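Local coordinates for sensor protein QseC (Escherichia coli, PDB 3JZ3), which is the membrane-bound sensor histidine kinase of the QseB/QseC two-component system, which uses ATP to phosphorylate histidine and activates the flagella regulon, at residues P115-L120 against Q188-L193; N147-D152 against E209-W214. All blocks are in the same frame, centred on the assembly; numbering follows the deposited sequence.

Contact 1 of 2, residues P115-L120 against Q188-L193; sequences PLLLSL and QRIAKL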
loop_
_atom_site.group_PDB
_atom_site.type_symbol
_atom_site.label_atom_id
_atom_site.label_comp_id
_atom_site.label_asym_id
_atom_site.label_seq_id
_atom_site.Cartn_x
_atom_site.Cartn_y
_atom_site.Cartn_z
ATOM N N PRO B 115 -11.339 3.969 3.804
ATOM C CA PRO B 115 -10.208 4.543 4.549
ATOM C C PRO B 115 -8.885 4.587 3.781
ATOM O O PRO B 115 -8.192 5.604 3.814
ATOM C CB PRO B 115 -10.068 3.609 5.761
ATOM C CG PRO B 115 -11.384 2.958 5.907
ATOM C CD PRO B 115 -11.952 2.840 4.528
ATOM N N LEU B 116 -8.535 3.491 3.114
ATOM C CA LEU B 116 -7.283 3.417 2.364
ATOM C C LEU B 116 -7.268 4.376 1.186
ATOM O O LEU B 116 -6.259 5.039 0.932
ATOM C CB LEU B 116 -7.022 1.990 1.889
ATOM C CG LEU B 116 -6.206 1.063 2.796
ATOM C CD1 LEU B 116 -6.704 1.002 4.245
ATOM C CD2 LEU B 116 -6.194 -0.318 2.185
ATOM N N LEU B 117 -8.390 4.457 0.477
ATOM C CA LEU B 117 -8.526 5.387 -0.632
ATOM C C LEU B 117 -8.434 6.837 -0.169
ATOM O O LEU B 117 -7.766 7.650 -0.810
ATOM C CB LEU B 117 -9.822 5.138 -1.408
ATOM C CG LEU B 117 -9.944 3.812 -2.178
ATOM C CD1 LEU B 117 -11.207 3.802 -3.017
ATOM C CD2 LEU B 117 -8.724 3.517 -3.054
ATOM N N LEU B 118 -9.078 7.163 0.950
ATOM C CA LEU B 118 -9.024 8.538 1.465
ATOM C C LEU B 118 -7.630 8.886 1.964
ATOM O O LEU B 118 -7.187 10.032 1.852
ATOM C CB LEU B 118 -10.062 8.780 2.561
ATOM C CG LEU B 118 -11.500 8.981 2.081
ATOM C CD1 LEU B 118 -12.388 9.368 3.252
ATOM C CD2 LEU B 118 -11.585 10.028 0.964
ATOM N N SER B 119 -6.950 7.880 2.501
ATOM C CA SER B 119 -5.576 8.018 2.951
ATOM C C SER B 119 -4.655 8.310 1.765
ATOM O O SER B 119 -3.770 9.158 1.859
ATOM C CB SER B 119 -5.139 6.755 3.697
ATOM O OG SER B 119 -3.770 6.815 4.041
ATOM N N LEU B 120 -4.886 7.613 0.651
ATOM C CA LEU B 120 -4.137 7.830 -0.592
ATOM C C LEU B 120 -4.350 9.228 -1.155
ATOM O O LEU B 120 -3.392 9.892 -1.540
ATOM C CB LEU B 120 -4.533 6.799 -1.656
ATOM C CG LEU B 120 -3.888 5.415 -1.624
ATOM C CD1 LEU B 120 -4.540 4.526 -2.671
ATOM C CD2 LEU B 120 -2.382 5.504 -1.852
ATOM N N GLN B 188 -8.736 13.478 -7.984
ATOM C CA GLN B 188 -10.036 13.796 -8.570
ATOM C C GLN B 188 -10.968 12.581 -8.611
ATOM O O GLN B 188 -12.165 12.708 -8.362
ATOM C CB GLN B 188 -9.871 14.395 -9.972
ATOM N N ARG B 189 -10.408 11.412 -8.908
ATOM C CA ARG B 189 -11.190 10.182 -9.052
ATOM C C ARG B 189 -11.710 9.665 -7.707
ATOM O O ARG B 189 -12.890 9.324 -7.581
ATOM C CB ARG B 189 -10.359 9.109 -9.769
ATOM C CG ARG B 189 -11.115 7.835 -10.118
ATOM C CD ARG B 189 -10.284 6.917 -11.024
ATOM N NE ARG B 189 -10.369 7.299 -12.436
ATOM C CZ ARG B 189 -9.456 8.015 -13.091
ATOM N NH1 ARG B 189 -8.358 8.445 -12.479
ATOM N NH2 ARG B 189 -9.643 8.301 -14.371
ATOM N N ILE B 190 -10.826 9.605 -6.715
ATOM C CA ILE B 190 -11.196 9.181 -5.366
ATOM C C ILE B 190 -12.213 10.151 -4.762
ATOM O O ILE B 190 -13.220 9.725 -4.190
ATOM C CB ILE B 190 -9.952 9.043 -4.456
ATOM C CG1 ILE B 190 -9.181 7.770 -4.808
ATOM C CG2 ILE B 190 -10.341 9.043 -2.978
ATOM C CD1 ILE B 190 -7.771 7.732 -4.247
ATOM N N ALA B 191 -11.944 11.447 -4.906
ATOM C CA ALA B 191 -12.852 12.487 -4.435
ATOM C C ALA B 191 -14.256 12.296 -5.004
ATOM O O ALA B 191 -15.232 12.263 -4.250
ATOM C CB ALA B 191 -12.315 13.871 -4.791
ATOM N N LYS B 192 -14.341 12.147 -6.328
ATOM C CA LYS B 192 -15.615 11.990 -7.038
ATOM C C LYS B 192 -16.372 10.758 -6.558
ATOM O O LYS B 192 -17.592 10.791 -6.414
ATOM C CB LYS B 192 -15.391 11.919 -8.553
ATOM N N LEU B 193 -15.635 9.683 -6.301
ATOM C CA LEU B 193 -16.210 8.456 -5.761
ATOM C C LEU B 193 -16.836 8.687 -4.381
ATOM O O LEU B 193 -17.848 8.072 -4.046
ATOM C CB LEU B 193 -15.139 7.360 -5.702
ATOM C CG LEU B 193 -15.469 5.969 -5.157
ATOM C CD1 LEU B 193 -16.420 5.216 -6.078
ATOM C CD2 LEU B 193 -14.190 5.179 -4.959
#
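I190 shows how one branched residue can carry most of a helix-helix contact. It projects from helix 186-193 toward L117, and both of its branches lie against the backbone carbonyl oxygen there: CD1 is 3.4 Å from L117 O and CG2 3.6 Å from the same L117 O. The forked shape follows from the first torsion, which sets CG1 opposite the carbonyl carbon (chi1 -75°) and leaves CG2 opposite the backbone N. Beyond that oxygen the two arms diverge along helix 115-131. CG2 meets the methyl end of L118, CD2, at 4.2 Å and stands equally far from L117 CB, whereas CD1 extends to L120 CB at 4.3 Å. L118 leaves its own helix pointing away, and only the end of its side chain returns to the contact.

One turn further on, L193 supplies the second anchor. Its CG is anti to the backbone N (chi1 179°), and its CD2 touches L117 CD1 at 3.8 Å, the two leucine side chains crossing at about a right angle. L117 is thus met by both I190 and L193, and it also packs on V55 of helix 42-61 and on L54 of the second subunit.

The segment axes approach to 9.7 Å at 137° between their directions, and side chain meets side chain through apolar groups alone. Joining helix 115-131 to the short helix 186-193 beside helix 42-61, probably part of the dimerisation and phosphoacceptor region, the contact belongs to the helical layer of the Bergerat-type ATPase fold shared by histidine kinases, DNA gyrase B and Hsp90.

Contact 2 of 2, residues N147-D152 against E209-W214; sequences NFIVRD and EAKVSW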
loop_
_atom_site.group_PDB
_atom_site.type_symbol
_atom_site.label_atom_id
_atom_site.label_comp_id
_atom_site.label_asym_id
_atom_site.label_seq_id
_atom_site.Cartn_x
_atom_site.Cartn_y
_atom_site.Cartn_z
ATOM N N ASN B 147 -14.813 21.125 4.221
ATOM C CA ASN B 147 -13.647 21.034 3.349
ATOM C C ASN B 147 -12.358 20.881 4.146
ATOM O O ASN B 147 -12.305 21.235 5.323
ATOM C CB ASN B 147 -13.543 22.263 2.440
ATOM C CG ASN B 147 -13.285 23.544 3.216
ATOM O OD1 ASN B 147 -12.140 23.970 3.374
ATOM N ND2 ASN B 147 -14.352 24.157 3.716
ATOM N N PHE B 148 -11.327 20.340 3.506
ATOM C CA PHE B 148 -9.969 20.509 4.011
ATOM C C PHE B 148 -9.074 21.107 2.932
ATOM O O PHE B 148 -9.364 20.988 1.740
ATOM C CB PHE B 148 -9.387 19.232 4.659
ATOM C CG PHE B 148 -9.121 18.105 3.702
ATOM C CD1 PHE B 148 -7.896 18.005 3.046
ATOM C CD2 PHE B 148 -10.075 17.114 3.494
ATOM C CE1 PHE B 148 -7.635 16.948 2.168
ATOM C CE2 PHE B 148 -9.826 16.046 2.619
ATOM C CZ PHE B 148 -8.606 15.969 1.953
ATOM N N ILE B 149 -8.015 21.784 3.361
ATOM C CA ILE B 149 -7.122 22.485 2.445
ATOM C C ILE B 149 -5.678 22.086 2.700
ATOM O O ILE B 149 -5.230 22.045 3.847
ATOM C CB ILE B 149 -7.247 24.032 2.572
ATOM C CG1 ILE B 149 -8.673 24.503 2.246
ATOM C CG2 ILE B 149 -6.235 24.738 1.663
ATOM C CD1 ILE B 149 -9.022 25.891 2.799
ATOM N N VAL B 150 -4.966 21.777 1.620
ATOM C CA VAL B 150 -3.521 21.591 1.660
ATOM C C VAL B 150 -2.905 22.718 0.830
ATOM O O VAL B 150 -3.291 22.935 -0.320
ATOM C CB VAL B 150 -3.100 20.197 1.132
ATOM C CG1 VAL B 150 -1.601 19.977 1.310
ATOM C CG2 VAL B 150 -3.884 19.096 1.841
ATOM N N ARG B 151 -1.960 23.439 1.428
ATOM C CA ARG B 151 -1.450 24.683 0.863
ATOM C C ARG B 151 0.055 24.819 1.091
ATOM O O ARG B 151 0.536 24.647 2.211
ATOM C CB ARG B 151 -2.192 25.860 1.501
ATOM C CG ARG B 151 -1.731 27.234 1.069
ATOM C CD ARG B 151 -1.899 28.229 2.207
ATOM N NE ARG B 151 -1.656 29.607 1.784
ATOM C CZ ARG B 151 -0.453 30.154 1.626
ATOM N NH1 ARG B 151 0.650 29.446 1.845
ATOM N NH2 ARG B 151 -0.353 31.418 1.236
ATOM N N ASP B 152 0.789 25.130 0.025
ATOM C CA ASP B 152 2.239 25.333 0.106
ATOM C C ASP B 152 2.654 26.721 -0.391
ATOM O O ASP B 152 1.814 27.498 -0.848
ATOM C CB ASP B 152 2.987 24.228 -0.661
ATOM C CG ASP B 152 2.642 24.202 -2.145
ATOM O OD1 ASP B 152 1.898 23.290 -2.569
ATOM O OD2 ASP B 152 3.115 25.092 -2.889
ATOM N N GLU B 209 -2.430 25.698 -3.873
ATOM C CA GLU B 209 -3.523 25.351 -2.973
ATOM C C GLU B 209 -4.412 24.259 -3.568
ATOM O O GLU B 209 -4.752 24.293 -4.753
ATOM C CB GLU B 209 -4.353 26.596 -2.648
ATOM C CG GLU B 209 -5.514 26.361 -1.686
ATOM C CD GLU B 209 -6.482 27.533 -1.627
ATOM O OE1 GLU B 209 -6.018 28.691 -1.530
ATOM O OE2 GLU B 209 -7.710 27.295 -1.671
ATOM N N ALA B 210 -4.775 23.290 -2.731
ATOM C CA ALA B 210 -5.744 22.263 -3.089
ATOM C C ALA B 210 -6.824 22.214 -2.015
ATOM O O ALA B 210 -6.515 22.177 -0.822
ATOM C CB ALA B 210 -5.063 20.913 -3.229
ATOM N N LYS B 211 -8.084 22.231 -2.441
ATOM C CA LYS B 211 -9.209 22.212 -1.513
ATOM C C LYS B 211 -10.180 21.084 -1.841
ATOM O O LYS B 211 -10.742 21.031 -2.938
ATOM C CB LYS B 211 -9.946 23.555 -1.514
ATOM C CG LYS B 211 -11.190 23.588 -0.620
ATOM C CD LYS B 211 -12.197 24.639 -1.078
ATOM C CE LYS B 211 -11.813 26.039 -0.617
ATOM N NZ LYS B 211 -12.678 27.077 -1.238
ATOM N N VAL B 212 -10.373 20.189 -0.875
ATOM C CA VAL B 212 -11.312 19.091 -1.029
ATOM C C VAL B 212 -12.585 19.436 -0.268
ATOM O O VAL B 212 -12.577 19.546 0.954
ATOM C CB VAL B 212 -10.718 17.750 -0.546
ATOM C CG1 VAL B 212 -11.723 16.616 -0.717
ATOM C CG2 VAL B 212 -9.432 17.432 -1.303
ATOM N N SER B 213 -13.677 19.612 -1.003
ATOM C CA SER B 213 -14.945 19.987 -0.400
ATOM C C SER B 213 -15.997 18.899 -0.566
ATOM O O SER B 213 -15.948 18.106 -1.510
ATOM C CB SER B 213 -15.448 21.304 -0.990
ATOM O OG SER B 213 -15.582 21.205 -2.397
ATOM N N TRP B 214 -16.938 18.875 0.371
ATOM C CA TRP B 214 -18.091 17.979 0.328
ATOM C C TRP B 214 -19.307 18.735 0.854
ATOM O O TRP B 214 -19.177 19.845 1.382
ATOM C CB TRP B 214 -17.835 16.729 1.176
ATOM C CG TRP B 214 -17.437 17.057 2.574
ATOM C CD1 TRP B 214 -18.269 17.256 3.638
ATOM C CD2 TRP B 214 -16.106 17.255 3.063
ATOM N NE1 TRP B 214 -17.538 17.555 4.759
ATOM C CE2 TRP B 214 -16.207 17.562 4.434
ATOM C CE3 TRP B 214 -14.837 17.198 2.473
ATOM C CZ2 TRP B 214 -15.087 17.816 5.228
ATOM C CZ3 TRP B 214 -13.725 17.448 3.263
ATOM C CH2 TRP B 214 -13.859 17.754 4.626
#
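F148 and V212 face each other as a hydrogen-bonded antiparallel pair, and V150 with A210 repeats the pattern two residues along. Four backbone bonds result: F148 N to V212 O at 3.0 Å, V212 N to F148 O, V150 N to A210 O, and A210 N to V150 O, the last three each 2.9 Å. The first is the most bent, 148° at the hydrogen. CA-H...O contacts supplement this ladder, among them I149 CA to A210 O at 3.3 Å.

Aromatic contacts gather at the end bearing N147. V212 lies over one face of the F148 ring, its CB 3.9 Å from the ring centroid and offset toward the rim, a CH-pi contact in which the isopropyl group covers the CZ end of the ring, from CE1 to CE2. The F148 ring owes this position to a chi1 of 68°, which sets CG between the backbone N and the carbonyl carbon. Its CD2 meets the edge of the W214 indole at CZ3, 3.7 Å away, the two side chains crossing at about a right angle. A face of that indole in turn covers the backbone of N147, whose N stands 3.5 Å from W214 CZ2.

The other surface of the sheet carries N147, I149, R151, E209, K211 and S213, and the aliphatic contacts there centre on I149. It divides its branches: CG1 runs alongside K211 CG, while CG2 reaches E209 CG at 3.8 Å. The amide of N147 is tied by OD1 to N144, and the guanidinium of R151 to N153.

F148, V150 and A210 instead pack against helix 115-131. This pairing of central strands, one surface backed by helices, belongs to the mixed sheet of the alpha/beta sandwich of the histidine-kinase ATP-binding domain.

How the contacts relate
Both contacts belong to the catalytic, ATP-binding part of the kinase, and helix 115-131 links them: its first turns meet helix 186-193 in contact 1, while V122, L125 and A129 further along it cover the strands of contact 2. Their centres lie 14 Å apart, and the two do not touch. Contact 1 is small and buried, burying 204 Å² through leucine and isoleucine side chains, and it borders the second subunit. Contact 2 buries 525 Å² and is held chiefly by backbone hydrogen bonds within the sheet, with a buried, apolar face of F148, V150, A210 and V212 and a partly exposed, mostly polar one; no other chain of the assembly touches it.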